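Local coordinates for protein sialyltransferase 0160 (Photobacterium damselae, PDB 4R84) that probably transfers sialic acid from CMP-sialic acid to galactoside acceptors, as a GT-B-fold glycosyltransferase, at residues H229-Y240 / Y288-Y299. Sequence-based numbering, arbitrary orientation.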
# COMPACT_ATOMS: atom_id res chain seq x y z
N HIS A 229 14.14 -1.90 -4.93
CA HIS A 229 12.88 -2.63 -4.73
C HIS A 229 11.69 -1.90 -5.35
O HIS A 229 11.64 -0.68 -5.36
CB HIS A 229 12.61 -2.82 -3.25
CG HIS A 229 11.66 -3.94 -2.96
ND1 HIS A 229 10.30 -3.76 -2.85
CD2 HIS A 229 11.88 -5.27 -2.81
CE1 HIS A 229 9.72 -4.92 -2.62
NE2 HIS A 229 10.66 -5.86 -2.59
N ILE A 230 10.72 -2.67 -5.85
CA ILE A 230 9.49 -2.11 -6.39
C ILE A 230 8.34 -2.85 -5.73
O ILE A 230 8.35 -4.07 -5.69
CB ILE A 230 9.41 -2.28 -7.92
CG1 ILE A 230 10.61 -1.62 -8.60
CG2 ILE A 230 8.10 -1.69 -8.47
CD1 ILE A 230 10.63 -1.81 -10.12
N SER A 231 7.40 -2.12 -5.14
CA SER A 231 6.19 -2.74 -4.56
C SER A 231 5.00 -2.20 -5.31
O SER A 231 4.77 -0.98 -5.32
CB SER A 231 6.05 -2.45 -3.06
OG SER A 231 7.10 -3.03 -2.29
N LEU A 232 4.22 -3.10 -5.92
CA LEU A 232 3.07 -2.70 -6.72
C LEU A 232 1.80 -3.19 -6.04
O LEU A 232 1.75 -4.32 -5.56
CB LEU A 232 3.18 -3.28 -8.14
CG LEU A 232 4.47 -2.90 -8.88
CD1 LEU A 232 4.49 -3.54 -10.25
CD2 LEU A 232 4.62 -1.38 -9.01
N TYR A 233 0.80 -2.31 -5.96
CA TYR A 233 -0.45 -2.63 -5.27
C TYR A 233 -1.64 -2.50 -6.21
O TYR A 233 -1.78 -1.49 -6.90
CB TYR A 233 -0.67 -1.70 -4.07
CG TYR A 233 0.46 -1.72 -3.05
CD1 TYR A 233 1.63 -1.00 -3.28
CD2 TYR A 233 0.35 -2.45 -1.88
CE1 TYR A 233 2.67 -1.01 -2.35
CE2 TYR A 233 1.40 -2.46 -0.93
CZ TYR A 233 2.55 -1.75 -1.19
OH TYR A 233 3.58 -1.76 -0.28
N ASP A 234 -2.50 -3.51 -6.24
CA ASP A 234 -3.79 -3.35 -6.93
C ASP A 234 -4.54 -2.17 -6.37
O ASP A 234 -4.52 -1.95 -5.16
CB ASP A 234 -4.67 -4.58 -6.74
CG ASP A 234 -4.20 -5.77 -7.51
OD1 ASP A 234 -3.50 -5.61 -8.52
OD2 ASP A 234 -4.54 -6.90 -7.08
N ASP A 235 -5.25 -1.42 -7.20
CA ASP A 235 -6.09 -0.37 -6.63
C ASP A 235 -7.54 -0.80 -6.46
O ASP A 235 -8.31 -0.13 -5.79
CB ASP A 235 -6.00 0.93 -7.41
CG ASP A 235 -6.43 0.81 -8.83
OD1 ASP A 235 -6.79 -0.30 -9.27
OD2 ASP A 235 -6.42 1.86 -9.52
N GLY A 236 -7.93 -1.89 -7.11
CA GLY A 236 -9.28 -2.39 -6.94
C GLY A 236 -9.71 -3.36 -8.02
O GLY A 236 -8.94 -4.18 -8.48
N SER A 237 -10.97 -3.26 -8.42
CA SER A 237 -11.52 -4.23 -9.35
C SER A 237 -10.90 -4.14 -10.74
O SER A 237 -10.89 -5.11 -11.48
CB SER A 237 -13.03 -4.05 -9.42
OG SER A 237 -13.36 -2.73 -9.80
N SER A 238 -10.35 -2.97 -11.08
CA SER A 238 -9.89 -2.73 -12.45
C SER A 238 -8.80 -3.71 -12.90
O SER A 238 -8.84 -4.17 -14.03
CB SER A 238 -9.41 -1.28 -12.59
OG SER A 238 -8.08 -1.21 -13.06
N GLU A 239 -7.87 -4.07 -12.01
CA GLU A 239 -6.83 -5.04 -12.35
C GLU A 239 -7.42 -6.41 -12.66
O GLU A 239 -6.86 -7.16 -13.45
CB GLU A 239 -5.79 -5.17 -11.23
CG GLU A 239 -4.73 -4.07 -11.21
CD GLU A 239 -5.10 -2.89 -10.32
OE1 GLU A 239 -6.26 -2.85 -9.83
OE2 GLU A 239 -4.24 -2.00 -10.09
N TYR A 240 -8.53 -6.74 -12.02
CA TYR A 240 -9.16 -8.06 -12.18
C TYR A 240 -9.98 -8.11 -13.45
O TYR A 240 -9.95 -9.11 -14.16
CB TYR A 240 -9.99 -8.39 -10.92
CG TYR A 240 -9.01 -8.56 -9.79
CD1 TYR A 240 -8.49 -7.44 -9.14
CD2 TYR A 240 -8.51 -9.81 -9.44
CE1 TYR A 240 -7.51 -7.56 -8.16
CE2 TYR A 240 -7.55 -9.95 -8.46
CZ TYR A 240 -7.05 -8.82 -7.82
OH TYR A 240 -6.08 -8.92 -6.85
N TYR A 288 13.72 -6.07 -11.85
CA TYR A 288 13.97 -5.53 -10.52
C TYR A 288 13.35 -6.44 -9.48
O TYR A 288 12.46 -7.23 -9.80
CB TYR A 288 13.37 -4.13 -10.37
CG TYR A 288 13.87 -3.14 -11.39
CD1 TYR A 288 15.06 -2.45 -11.19
CD2 TYR A 288 13.16 -2.93 -12.58
CE1 TYR A 288 15.53 -1.56 -12.15
CE2 TYR A 288 13.61 -2.04 -13.53
CZ TYR A 288 14.80 -1.36 -13.31
OH TYR A 288 15.26 -0.48 -14.26
N ASP A 289 13.82 -6.32 -8.25
CA ASP A 289 13.20 -7.01 -7.12
C ASP A 289 11.82 -6.41 -6.86
O ASP A 289 11.72 -5.31 -6.32
CB ASP A 289 14.08 -6.90 -5.87
CG ASP A 289 13.57 -7.75 -4.72
OD1 ASP A 289 12.61 -8.52 -4.92
OD2 ASP A 289 14.18 -7.68 -3.64
N THR A 290 10.78 -7.16 -7.23
CA THR A 290 9.42 -6.65 -7.29
C THR A 290 8.44 -7.56 -6.56
O THR A 290 8.47 -8.77 -6.73
CB THR A 290 8.93 -6.54 -8.76
OG1 THR A 290 9.81 -5.70 -9.50
CG2 THR A 290 7.49 -5.98 -8.83
N ASP A 291 7.57 -6.95 -5.77
CA ASP A 291 6.43 -7.64 -5.19
C ASP A 291 5.16 -7.09 -5.84
O ASP A 291 5.00 -5.87 -5.92
CB ASP A 291 6.35 -7.42 -3.68
CG ASP A 291 7.52 -8.02 -2.94
OD1 ASP A 291 8.01 -9.09 -3.35
OD2 ASP A 291 7.95 -7.40 -1.94
N TYR A 292 4.28 -7.99 -6.28
CA TYR A 292 2.96 -7.61 -6.76
C TYR A 292 1.96 -7.95 -5.67
O TYR A 292 1.74 -9.13 -5.40
CB TYR A 292 2.56 -8.35 -8.04
CG TYR A 292 3.50 -8.24 -9.21
CD1 TYR A 292 3.39 -7.18 -10.12
CD2 TYR A 292 4.44 -9.21 -9.46
CE1 TYR A 292 4.23 -7.10 -11.22
CE2 TYR A 292 5.28 -9.14 -10.55
CZ TYR A 292 5.18 -8.08 -11.43
OH TYR A 292 6.04 -8.01 -12.51
N TYR A 293 1.40 -6.94 -5.00
CA TYR A 293 0.41 -7.21 -3.97
C TYR A 293 -0.96 -7.25 -4.60
O TYR A 293 -1.47 -6.23 -5.06
CB TYR A 293 0.47 -6.15 -2.87
CG TYR A 293 1.71 -6.31 -2.04
CD1 TYR A 293 1.79 -7.31 -1.08
CD2 TYR A 293 2.82 -5.49 -2.25
CE1 TYR A 293 2.94 -7.48 -0.33
CE2 TYR A 293 3.98 -5.67 -1.50
CZ TYR A 293 4.02 -6.66 -0.55
OH TYR A 293 5.14 -6.86 0.21
N PHE A 294 -1.54 -8.45 -4.61
CA PHE A 294 -2.88 -8.68 -5.14
C PHE A 294 -3.90 -8.55 -4.01
O PHE A 294 -3.74 -9.17 -2.96
CB PHE A 294 -2.98 -10.09 -5.74
CG PHE A 294 -2.37 -10.24 -7.11
CD1 PHE A 294 -0.99 -10.29 -7.26
CD2 PHE A 294 -3.18 -10.43 -8.22
CE1 PHE A 294 -0.43 -10.46 -8.51
CE2 PHE A 294 -2.62 -10.61 -9.48
CZ PHE A 294 -1.24 -10.63 -9.62
N LEU A 295 -4.96 -7.78 -4.21
CA LEU A 295 -6.06 -7.79 -3.24
C LEU A 295 -6.71 -9.18 -3.16
O LEU A 295 -7.18 -9.59 -2.10
CB LEU A 295 -7.08 -6.68 -3.53
CG LEU A 295 -7.74 -6.48 -4.87
CD1 LEU A 295 -8.98 -7.36 -4.98
CD2 LEU A 295 -8.12 -5.02 -4.97
N ARG A 296 -6.77 -9.88 -4.29
CA ARG A 296 -7.19 -11.28 -4.28
C ARG A 296 -6.21 -12.16 -5.07
O ARG A 296 -6.42 -12.45 -6.25
CB ARG A 296 -8.61 -11.43 -4.85
CG ARG A 296 -9.70 -10.93 -3.92
CD ARG A 296 -9.86 -11.81 -2.69
NE ARG A 296 -10.23 -13.18 -3.03
CZ ARG A 296 -11.49 -13.61 -3.09
NH1 ARG A 296 -12.48 -12.76 -2.83
NH2 ARG A 296 -11.76 -14.87 -3.41
N GLU A 297 -5.13 -12.57 -4.41
CA GLU A 297 -4.09 -13.37 -5.06
C GLU A 297 -4.66 -14.69 -5.54
O GLU A 297 -4.20 -15.25 -6.53
CB GLU A 297 -2.90 -13.62 -4.12
CG GLU A 297 -1.76 -14.33 -4.84
CD GLU A 297 -0.68 -14.86 -3.90
OE1 GLU A 297 -0.87 -14.79 -2.67
OE2 GLU A 297 0.36 -15.35 -4.39
N ASP A 298 -5.68 -15.19 -4.85
CA ASP A 298 -6.26 -16.47 -5.22
C ASP A 298 -6.97 -16.44 -6.57
O ASP A 298 -7.29 -17.50 -7.11
CB ASP A 298 -7.22 -16.96 -4.13
CG ASP A 298 -8.33 -15.97 -3.84
OD1 ASP A 298 -8.09 -14.75 -3.94
OD2 ASP A 298 -9.44 -16.42 -3.51
N TYR A 299 -7.19 -15.26 -7.14
CA TYR A 299 -7.75 -15.18 -8.48
C TYR A 299 -6.86 -15.95 -9.45
O TYR A 299 -7.34 -16.60 -10.37
CB TYR A 299 -7.94 -13.73 -8.94
CG TYR A 299 -8.67 -13.61 -10.26
CD1 TYR A 299 -9.87 -14.29 -10.45
CD2 TYR A 299 -8.20 -12.80 -11.28
CE1 TYR A 299 -10.56 -14.19 -11.65
CE2 TYR A 299 -8.89 -12.69 -12.47
CZ TYR A 299 -10.07 -13.39 -12.65
OH TYR A 299 -10.77 -13.32 -13.83
O HOH W 1 10.73 -8.79 -3.04
O HOH W 2 7.13 -4.08 0.18
O HOH W 3 -0.34 -6.17 -7.89
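Asp234 OD2 is gripped by two donors from opposite faces of its carboxylate plane: the hydroxyl of Tyr240, with OH 2.6 Å from OD2, and the backbone N of Leu295, 3.0 Å from it. The tyrosine then accepts in turn, its OH taking the N-H of Arg296 at 2.8 Å in a nearly straight bond (171°). A short acid and a long phenol suit these places, since together they satisfy two backbone N-H groups just beyond strand 290-294. Leu295 CG sits between its backbone N and carbonyl carbon (chi1 53°), which brings CD1 against Tyr240 CE1 and CD2 tightly onto Gly236, a glycine in backbone angles that suit it, whose bare CA permits the approach. The CD2 edge of the Tyr240 ring meets Tyr299 CD2, the two rings standing oblique.

Upstream, strands 229-233 and 290-294 pair in parallel within the Rossmann-like sheet, from the bond of Ile230 N to Asp289 O (2.9 Å) to that of Asp234 N to Tyr293 O. On one face Tyr233 and Tyr293 run side by side, rings near parallel (16°) but slid apart; on the other, Leu232 CD1 rests 3.7 Å from Tyr292 CE1. At the partly exposed start, a water joins His229 NE2 to Asp289 and Asp291, the latter also salt-bridged to Lys318. At the other end, where Gly236 lies about 7 Å from the bound CMP-3-fluoro-sialic acid, carboxylate and phenol oxygens tie the residues following the two strands to each other.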